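Local coordinates for protein xylooligosaccharide oxidase (Myceliophthora thermophila, PDB 5L6G) that oxidises the C1 hydroxyl of xylooligosaccharides and related sugars to lactones, reducing oxygen to hydrogen peroxide with a bicovalently bound FAD, at residues His94-Phe99 with Ile449-Pro454; Gln338-Tyr343 with Tyr414-Gly419. All blocks are in the same frame, centred on the assembly; numbering follows the deposited sequence.

Contact 1 closes a long loop of the chain at the flavin, and contact 2 is nested inside that loop, their centres about 13 Å apart. Tyr96 of contact 1 joins them: its CG lies 3.6 Å from CE2 of Phe342, in an edge-to-face pair of rings, and its CZ lies 3.9 Å from CE1 of Tyr414. A second link is polar, a probable hydrogen bond of 2.6 Å between Asp453 OD1 and Tyr343 OH. Tyr96 and Tyr451 line the xylose site beside the flavin, where Glu412 binds substrate; the side chain of Tyr414 comes to about 3 Å from that of Glu412 at their nearest atoms. Tyr343 and Pro454 instead border another bound xylose.

Contact 1: His94-Phe99 with Ile449-Pro454; sequences HSYASF and INYADP. With FAD (flavin-adenine dinucleotide), chain D; XYP (beta-D-xylopyranose), chain H.
Tyr96 and Tyr451 run alongside each other in one direction where the flavinylated loop of the PCMH-type FAD-binding domain meets the berberine-bridge-enzyme-like C-terminal region. Their planes, 26° apart, are displaced until little of one ring lies over the other, yet Tyr96 CE2 comes within 3.4 Å of Tyr451 CD1. With CG anti to its carbonyl carbon (chi1 -73°), Tyr96 also brings CE1 to 3.7 Å from C9 of the flavin, while its OH is hydrogen-bonded to Glu412 outside the two segments. A leucine here would probably leave Glu412 without that hydroxyl and Tyr451 freer to turn. No direct hydrogen bond crosses the contact; a water accepts from Tyr96 N and Ala452 N, and also bonds to O3' of FAD. His94 ND1 is covalently joined to FAD C8M. Ser95 OG accepts from Ala97 N and Phe99 N, helping hold the type I turn Ser95-Ser98. Ala97 CB, over the Phe99 ring centre, and Phe99 CE2 pack tightly on Ala452 CB, each at 3.9 Å; partly exposed Pro454, beside another bound xylose, is the more open side. At the sugar end, a very short 2.5 Å hydrogen bond joins Tyr451 OH to xylose O1.

Contact 2: Gln338-Tyr343 with Tyr414-Gly419; sequences QSETFY and YDRSFG
An antiparallel ladder between strands 341-349 and 409-417 pairs Tyr343 with Asp415 and Phe342 with Arg416. Tyr343 and Asp415 form the hydrogen-bonded pair: Tyr343 N donates to Asp415 O and Asp415 N to Tyr343 O, each at 2.8 Å. Phe342 and Arg416 form the non-hydrogen-bonded pair, with CA atoms 4.0 Å apart. Phe342 holds CG between its backbone N and carbonyl carbon (chi1 65°), which lays its ring over Tyr414 in an offset stack, centroids 4.4 Å apart and planes at 15°. Tyr414 OH sits above the middle of the Phe342 ring and donates to Glu340 OE1 at 2.7 Å, meeting that oxygen from above the carboxylate plane rather than within it. The two strands are neighbours in the large antiparallel sheet that also carries Glu412, and Tyr414 stacks its ring on Tyr376 of the next strand, 374-381. Beyond Tyr414 the Glu340 carboxylate lies flat on the Arg416 guanidinium, with Glu340 CD 3.5 Å above its centre and the planes 3° apart; the Glu340 OE2 to Arg416 NH1 salt bridge is electrostatic, the oxygen lying well off the guanidinium plane. Phe418 CZ sits over the opposite face, so the guanidinium has a neighbour on each side. At the guanidinium edge, in its plane, a water accepts from Arg416 NE and Thr341 N and donates to Ser417 O at 2.7 Å.

Contact 1: His94-Phe99 with Ile449-Pro454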
loop_
_atom_site.group_PDB
_atom_site.type_symbol
_atom_site.label_atom_id
_atom_site.label_comp_id
_atom_site.label_asym_id
_atom_site.label_seq_id
_atom_site.Cartn_x
_atom_site.Cartn_y
_atom_site.Cartn_z
ATOM N N HIS A 94 -4.979 -2.043 7.955
ATOM C CA HIS A 94 -3.576 -2.455 7.778
ATOM C C HIS A 94 -2.502 -1.386 7.891
ATOM O O HIS A 94 -1.336 -1.703 7.768
ATOM C CB HIS A 94 -3.400 -3.249 6.467
ATOM C CG HIS A 94 -3.629 -4.704 6.652
ATOM N ND1 HIS A 94 -2.597 -5.624 6.802
ATOM C CD2 HIS A 94 -4.790 -5.389 6.778
ATOM C CE1 HIS A 94 -3.145 -6.815 7.015
ATOM N NE2 HIS A 94 -4.464 -6.696 7.006
ATOM N N SER A 95 -2.864 -0.130 8.143
ATOM C CA SER A 95 -1.826 0.889 8.298
ATOM C C SER A 95 -0.721 0.386 9.234
ATOM O O SER A 95 -0.979 0.035 10.373
ATOM C CB SER A 95 -2.385 2.169 8.892
ATOM O OG SER A 95 -1.314 3.034 9.204
ATOM N N TYR A 96 0.521 0.445 8.777
ATOM C CA TYR A 96 1.644 0.028 9.622
ATOM C C TYR A 96 1.843 0.972 10.833
ATOM O O TYR A 96 2.565 0.647 11.788
ATOM C CB TYR A 96 2.907 -0.021 8.792
ATOM C CG TYR A 96 3.004 -1.181 7.798
ATOM C CD1 TYR A 96 1.946 -2.075 7.579
ATOM C CD2 TYR A 96 4.161 -1.368 7.081
ATOM C CE1 TYR A 96 2.074 -3.122 6.670
ATOM C CE2 TYR A 96 4.301 -2.410 6.184
ATOM C CZ TYR A 96 3.256 -3.279 5.978
ATOM O OH TYR A 96 3.386 -4.312 5.084
ATOM N N ALA A 97 1.232 2.150 10.764
ATOM C CA ALA A 97 1.328 3.154 11.823
ATOM C C ALA A 97 -0.011 3.310 12.547
ATOM O O ALA A 97 -0.193 4.204 13.379
ATOM C CB ALA A 97 1.740 4.480 11.215
ATOM N N SER A 98 -0.956 2.433 12.210
ATOM C CA SER A 98 -2.311 2.479 12.770
ATOM C C SER A 98 -2.998 3.808 12.513
ATOM O O SER A 98 -3.801 4.269 13.344
ATOM C CB SER A 98 -2.300 2.164 14.279
ATOM O OG SER A 98 -1.760 0.878 14.550
ATOM N N PHE A 99 -2.725 4.403 11.356
ATOM C CA PHE A 99 -3.362 5.668 10.995
ATOM C C PHE A 99 -4.877 5.604 10.777
ATOM O O PHE A 99 -5.543 6.633 10.884
ATOM C CB PHE A 99 -2.677 6.302 9.795
ATOM C CG PHE A 99 -1.270 6.802 10.055
ATOM C CD1 PHE A 99 -0.839 7.200 11.334
ATOM C CD2 PHE A 99 -0.398 6.943 8.987
ATOM C CE1 PHE A 99 0.446 7.689 11.531
ATOM C CE2 PHE A 99 0.873 7.442 9.177
ATOM C CZ PHE A 99 1.297 7.810 10.443
ATOM N N ILE A 449 3.848 5.591 1.629
ATOM C CA ILE A 449 2.960 5.616 2.794
ATOM C C ILE A 449 2.100 4.353 2.980
ATOM O O ILE A 449 1.580 4.120 4.062
ATOM C CB ILE A 449 2.107 6.917 2.799
ATOM C CG1 ILE A 449 1.542 7.192 4.193
ATOM C CG2 ILE A 449 1.033 6.875 1.726
ATOM C CD1 ILE A 449 0.745 8.477 4.276
ATOM N N ASN A 450 1.966 3.504 1.956
ATOM C CA ASN A 450 1.349 2.220 2.184
ATOM C C ASN A 450 2.200 1.321 3.076
ATOM O O ASN A 450 1.710 0.329 3.591
ATOM C CB ASN A 450 0.953 1.549 0.874
ATOM C CG ASN A 450 -0.448 1.932 0.444
ATOM O OD1 ASN A 450 -1.211 2.464 1.243
ATOM N ND2 ASN A 450 -0.793 1.661 -0.809
ATOM N N TYR A 451 3.466 1.687 3.281
ATOM C CA TYR A 451 4.285 1.122 4.365
ATOM C C TYR A 451 4.644 2.257 5.357
ATOM O O TYR A 451 5.810 2.657 5.536
ATOM C CB TYR A 451 5.530 0.460 3.820
ATOM C CG TYR A 451 5.270 -0.590 2.762
ATOM C CD1 TYR A 451 4.284 -1.542 2.921
ATOM C CD2 TYR A 451 5.992 -0.606 1.583
ATOM C CE1 TYR A 451 4.046 -2.504 1.944
ATOM C CE2 TYR A 451 5.737 -1.550 0.599
ATOM C CZ TYR A 451 4.766 -2.489 0.784
ATOM O OH TYR A 451 4.509 -3.439 -0.192
ATOM N N ALA A 452 3.609 2.743 6.009
ATOM C CA ALA A 452 3.693 3.953 6.802
ATOM C C ALA A 452 4.695 3.805 7.932
ATOM O O ALA A 452 4.650 2.842 8.675
ATOM C CB ALA A 452 2.333 4.312 7.356
ATOM N N ASP A 453 5.594 4.770 8.025
ATOM C CA ASP A 453 6.704 4.720 8.965
ATOM C C ASP A 453 6.529 5.867 9.961
ATOM O O ASP A 453 6.871 7.000 9.667
ATOM C CB ASP A 453 7.998 4.857 8.162
ATOM C CG ASP A 453 9.231 4.986 9.033
ATOM O OD1 ASP A 453 9.106 4.999 10.279
ATOM O OD2 ASP A 453 10.317 5.103 8.443
ATOM N N PRO A 454 6.021 5.568 11.164
ATOM C CA PRO A 454 5.782 6.647 12.133
ATOM C C PRO A 454 7.059 7.204 12.745
ATOM O O PRO A 454 6.984 8.101 13.585
ATOM C CB PRO A 454 4.909 5.976 13.193
ATOM C CG PRO A 454 5.271 4.528 13.112
ATOM C CD PRO A 454 5.622 4.252 11.681
HETATM P PA FAD D . -6.338 1.424 7.006
HETATM O O1A FAD D . -7.806 1.134 7.218
HETATM O O2A FAD D . -5.456 1.331 8.210
HETATM O O5B FAD D . -6.161 2.774 6.219
HETATM C C5B FAD D . -4.891 3.306 5.831
HETATM C C4B FAD D . -5.013 4.793 5.586
HETATM O O4B FAD D . -5.965 5.025 4.546
HETATM C C3B FAD D . -5.518 5.550 6.804
HETATM O O3B FAD D . -4.978 6.855 6.798
HETATM C C2B FAD D . -7.004 5.630 6.570
HETATM O O2B FAD D . -7.641 6.677 7.291
HETATM C C1B FAD D . -7.055 5.794 5.067
HETATM N N9A FAD D . -8.328 5.299 4.539
HETATM C C8A FAD D . -8.872 4.094 4.681
HETATM N N7A FAD D . -10.073 4.032 4.058
HETATM C C5A FAD D . -10.256 5.233 3.509
HETATM C C6A FAD D . -11.329 5.855 2.737
HETATM N N6A FAD D . -12.394 5.085 2.439
HETATM N N1A FAD D . -11.177 7.148 2.385
HETATM C C2A FAD D . -10.097 7.875 2.685
HETATM N N3A FAD D . -9.057 7.355 3.404
HETATM C C4A FAD D . -9.114 6.061 3.822
HETATM N N1 FAD D . 0.836 -2.598 0.156
HETATM C C2 FAD D . 1.220 -2.727 -1.153
HETATM O O2 FAD D . 1.382 -1.686 -1.849
HETATM N N3 FAD D . 1.390 -3.951 -1.710
HETATM C C4 FAD D . 1.186 -5.101 -1.024
HETATM O O4 FAD D . 1.342 -6.249 -1.528
HETATM C C4X FAD D . 0.778 -5.043 0.396
HETATM N N5 FAD D . 0.555 -6.147 1.166
HETATM C C5X FAD D . 0.143 -6.077 2.486
HETATM C C6 FAD D . -0.112 -7.217 3.259
HETATM C C7 FAD D . -0.510 -7.082 4.599
HETATM C C7M FAD D . -0.752 -8.337 5.402
HETATM C C8 FAD D . -0.721 -5.726 5.213
HETATM C C8M FAD D . -1.225 -5.552 6.642
HETATM C C9 FAD D . -0.475 -4.610 4.421
HETATM C C9A FAD D . -0.036 -4.726 3.089
HETATM N N10 FAD D . 0.238 -3.592 2.278
HETATM C C10 FAD D . 0.636 -3.687 0.943
HETATM C "C1'" FAD D . 0.099 -2.231 2.784
HETATM C "C2'" FAD D . -1.255 -1.656 2.516
HETATM O "O2'" FAD D . -1.282 -1.258 1.143
HETATM C "C3'" FAD D . -1.368 -0.418 3.387
HETATM O "O3'" FAD D . -1.186 -0.742 4.770
HETATM C "C4'" FAD D . -2.753 0.198 3.174
HETATM O "O4'" FAD D . -2.661 1.618 3.359
HETATM C "C5'" FAD D . -3.739 -0.438 4.122
HETATM O "O5'" FAD D . -5.071 -0.151 3.690
HETATM P P FAD D . -6.238 -0.427 4.716
HETATM O O1P FAD D . -7.538 0.106 4.202
HETATM O O2P FAD D . -6.210 -1.860 5.143
HETATM O O3P FAD D . -5.693 0.338 6.013
HETATM O O1 XYP H . 4.675 -5.907 0.056
HETATM C C1 XYP H . 3.927 -6.780 0.899
HETATM C C2 XYP H . 4.249 -8.227 0.532
HETATM C C3 XYP H . 3.634 -9.199 1.530
HETATM C C4 XYP H . 4.029 -8.813 2.952
HETATM C C5 XYP H . 3.697 -7.341 3.231
HETATM O O2 XYP H . 3.723 -8.475 -0.772
HETATM O O3 XYP H . 3.990 -10.554 1.205
HETATM O O4 XYP H . 3.292 -9.601 3.895
HETATM O O5 XYP H . 4.260 -6.481 2.246
HETATM O O HOH W 1 0.889 1.160 6.056
#

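Contact 2: Gln338-Tyr343 with Tyr414-Gly419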
loop_
_atom_site.group_PDB
_atom_site.type_symbol
_atom_site.label_atom_id
_atom_site.label_comp_id
_atom_site.label_asym_id
_atom_site.label_seq_id
_atom_site.Cartn_x
_atom_site.Cartn_y
_atom_site.Cartn_z
ATOM N N GLN A 338 -6.213 -10.396 12.224
ATOM C CA GLN A 338 -4.827 -10.751 11.975
ATOM C C GLN A 338 -3.980 -9.583 12.466
ATOM O O GLN A 338 -4.318 -8.413 12.209
ATOM C CB GLN A 338 -4.567 -11.005 10.486
ATOM C CG GLN A 338 -5.345 -12.176 9.908
ATOM C CD GLN A 338 -5.045 -13.477 10.622
ATOM O OE1 GLN A 338 -5.812 -13.911 11.489
ATOM N NE2 GLN A 338 -3.917 -14.102 10.275
ATOM N N SER A 339 -2.930 -9.875 13.222
ATOM C CA SER A 339 -2.041 -8.805 13.658
ATOM C C SER A 339 -0.607 -9.306 13.865
ATOM O O SER A 339 -0.383 -10.490 14.061
ATOM C CB SER A 339 -2.572 -8.155 14.929
ATOM O OG SER A 339 -2.539 -9.049 16.016
ATOM N N GLU A 340 0.340 -8.376 13.794
ATOM C CA GLU A 340 1.758 -8.644 14.033
ATOM C C GLU A 340 2.338 -7.494 14.813
ATOM O O GLU A 340 1.717 -6.413 14.913
ATOM C CB GLU A 340 2.531 -8.805 12.718
ATOM C CG GLU A 340 1.971 -9.894 11.834
ATOM C CD GLU A 340 2.713 -10.079 10.538
ATOM O OE1 GLU A 340 3.739 -9.416 10.277
ATOM O OE2 GLU A 340 2.245 -10.918 9.753
ATOM N N THR A 341 3.514 -7.723 15.383
ATOM C CA THR A 341 4.230 -6.681 16.118
ATOM C C THR A 341 5.493 -6.393 15.343
ATOM O O THR A 341 6.314 -7.277 15.151
ATOM C CB THR A 341 4.592 -7.136 17.534
ATOM O OG1 THR A 341 3.394 -7.509 18.230
ATOM C CG2 THR A 341 5.298 -6.038 18.313
ATOM N N PHE A 342 5.668 -5.156 14.907
ATOM C CA PHE A 342 6.766 -4.857 14.013
ATOM C C PHE A 342 7.055 -3.362 13.890
ATOM O O PHE A 342 6.250 -2.498 14.313
ATOM C CB PHE A 342 6.465 -5.441 12.620
ATOM C CG PHE A 342 5.273 -4.801 11.949
ATOM C CD1 PHE A 342 3.989 -5.216 12.253
ATOM C CD2 PHE A 342 5.436 -3.769 11.038
ATOM C CE1 PHE A 342 2.885 -4.613 11.658
ATOM C CE2 PHE A 342 4.329 -3.174 10.426
ATOM C CZ PHE A 342 3.060 -3.598 10.743
ATOM N N TYR A 343 8.220 -3.089 13.293
ATOM C CA TYR A 343 8.560 -1.780 12.761
ATOM C C TYR A 343 8.849 -1.956 11.283
ATOM O O TYR A 343 9.344 -2.987 10.890
ATOM C CB TYR A 343 9.775 -1.175 13.469
ATOM C CG TYR A 343 10.159 0.185 12.927
ATOM C CD1 TYR A 343 9.231 1.191 12.823
ATOM C CD2 TYR A 343 11.459 0.470 12.536
ATOM C CE1 TYR A 343 9.567 2.444 12.333
ATOM C CE2 TYR A 343 11.811 1.726 12.052
ATOM C CZ TYR A 343 10.848 2.713 11.954
ATOM O OH TYR A 343 11.152 3.977 11.468
ATOM N N TYR A 414 11.068 -4.597 6.914
ATOM C CA TYR A 414 10.103 -5.076 7.897
ATOM C C TYR A 414 10.845 -5.768 9.010
ATOM O O TYR A 414 11.657 -6.650 8.760
ATOM C CB TYR A 414 9.148 -6.044 7.219
ATOM C CG TYR A 414 7.805 -6.241 7.875
ATOM C CD1 TYR A 414 6.716 -5.458 7.508
ATOM C CD2 TYR A 414 7.590 -7.256 8.794
ATOM C CE1 TYR A 414 5.467 -5.651 8.073
ATOM C CE2 TYR A 414 6.331 -7.456 9.363
ATOM C CZ TYR A 414 5.276 -6.649 8.979
ATOM O OH TYR A 414 4.022 -6.842 9.492
ATOM N N ASP A 415 10.544 -5.397 10.246
ATOM C CA ASP A 415 11.304 -5.874 11.408
ATOM C C ASP A 415 10.283 -6.289 12.467
ATOM O O ASP A 415 9.685 -5.443 13.121
ATOM C CB ASP A 415 12.235 -4.753 11.880
ATOM C CG ASP A 415 12.962 -5.066 13.168
ATOM O OD1 ASP A 415 12.957 -6.249 13.628
ATOM O OD2 ASP A 415 13.557 -4.094 13.736
ATOM N N ARG A 416 10.068 -7.595 12.589
ATOM C CA ARG A 416 8.934 -8.157 13.324
ATOM C C ARG A 416 9.438 -8.869 14.567
ATOM O O ARG A 416 10.424 -9.601 14.492
ATOM C CB ARG A 416 8.189 -9.162 12.444
ATOM C CG ARG A 416 7.055 -9.888 13.144
ATOM C CD ARG A 416 6.413 -10.915 12.228
ATOM N NE ARG A 416 5.269 -11.559 12.870
ATOM C CZ ARG A 416 4.545 -12.526 12.305
ATOM N NH1 ARG A 416 4.849 -12.991 11.097
ATOM N NH2 ARG A 416 3.536 -13.061 12.970
ATOM N N SER A 417 8.786 -8.640 15.698
ATOM C CA SER A 417 9.127 -9.369 16.917
ATOM C C SER A 417 7.957 -10.258 17.303
ATOM O O SER A 417 6.805 -9.907 17.021
ATOM C CB SER A 417 9.449 -8.401 18.065
ATOM O OG SER A 417 8.365 -7.550 18.356
ATOM N N PHE A 418 8.260 -11.413 17.908
ATOM C CA PHE A 418 7.233 -12.269 18.500
ATOM C C PHE A 418 7.260 -12.034 20.003
ATOM O O PHE A 418 7.967 -12.694 20.747
ATOM C CB PHE A 418 7.491 -13.727 18.183
ATOM C CG PHE A 418 7.294 -14.070 16.748
ATOM C CD1 PHE A 418 8.320 -13.920 15.839
ATOM C CD2 PHE A 418 6.066 -14.529 16.290
ATOM C CE1 PHE A 418 8.135 -14.232 14.497
ATOM C CE2 PHE A 418 5.879 -14.857 14.947
ATOM C CZ PHE A 418 6.917 -14.705 14.051
ATOM N N GLY A 419 6.476 -11.100 20.459
ATOM C CA GLY A 419 6.707 -10.548 21.788
ATOM C C GLY A 419 7.002 -9.081 21.585
ATOM O O GLY A 419 7.044 -8.606 20.438
HETATM O O HOH W 2 4.659 -10.487 15.417
#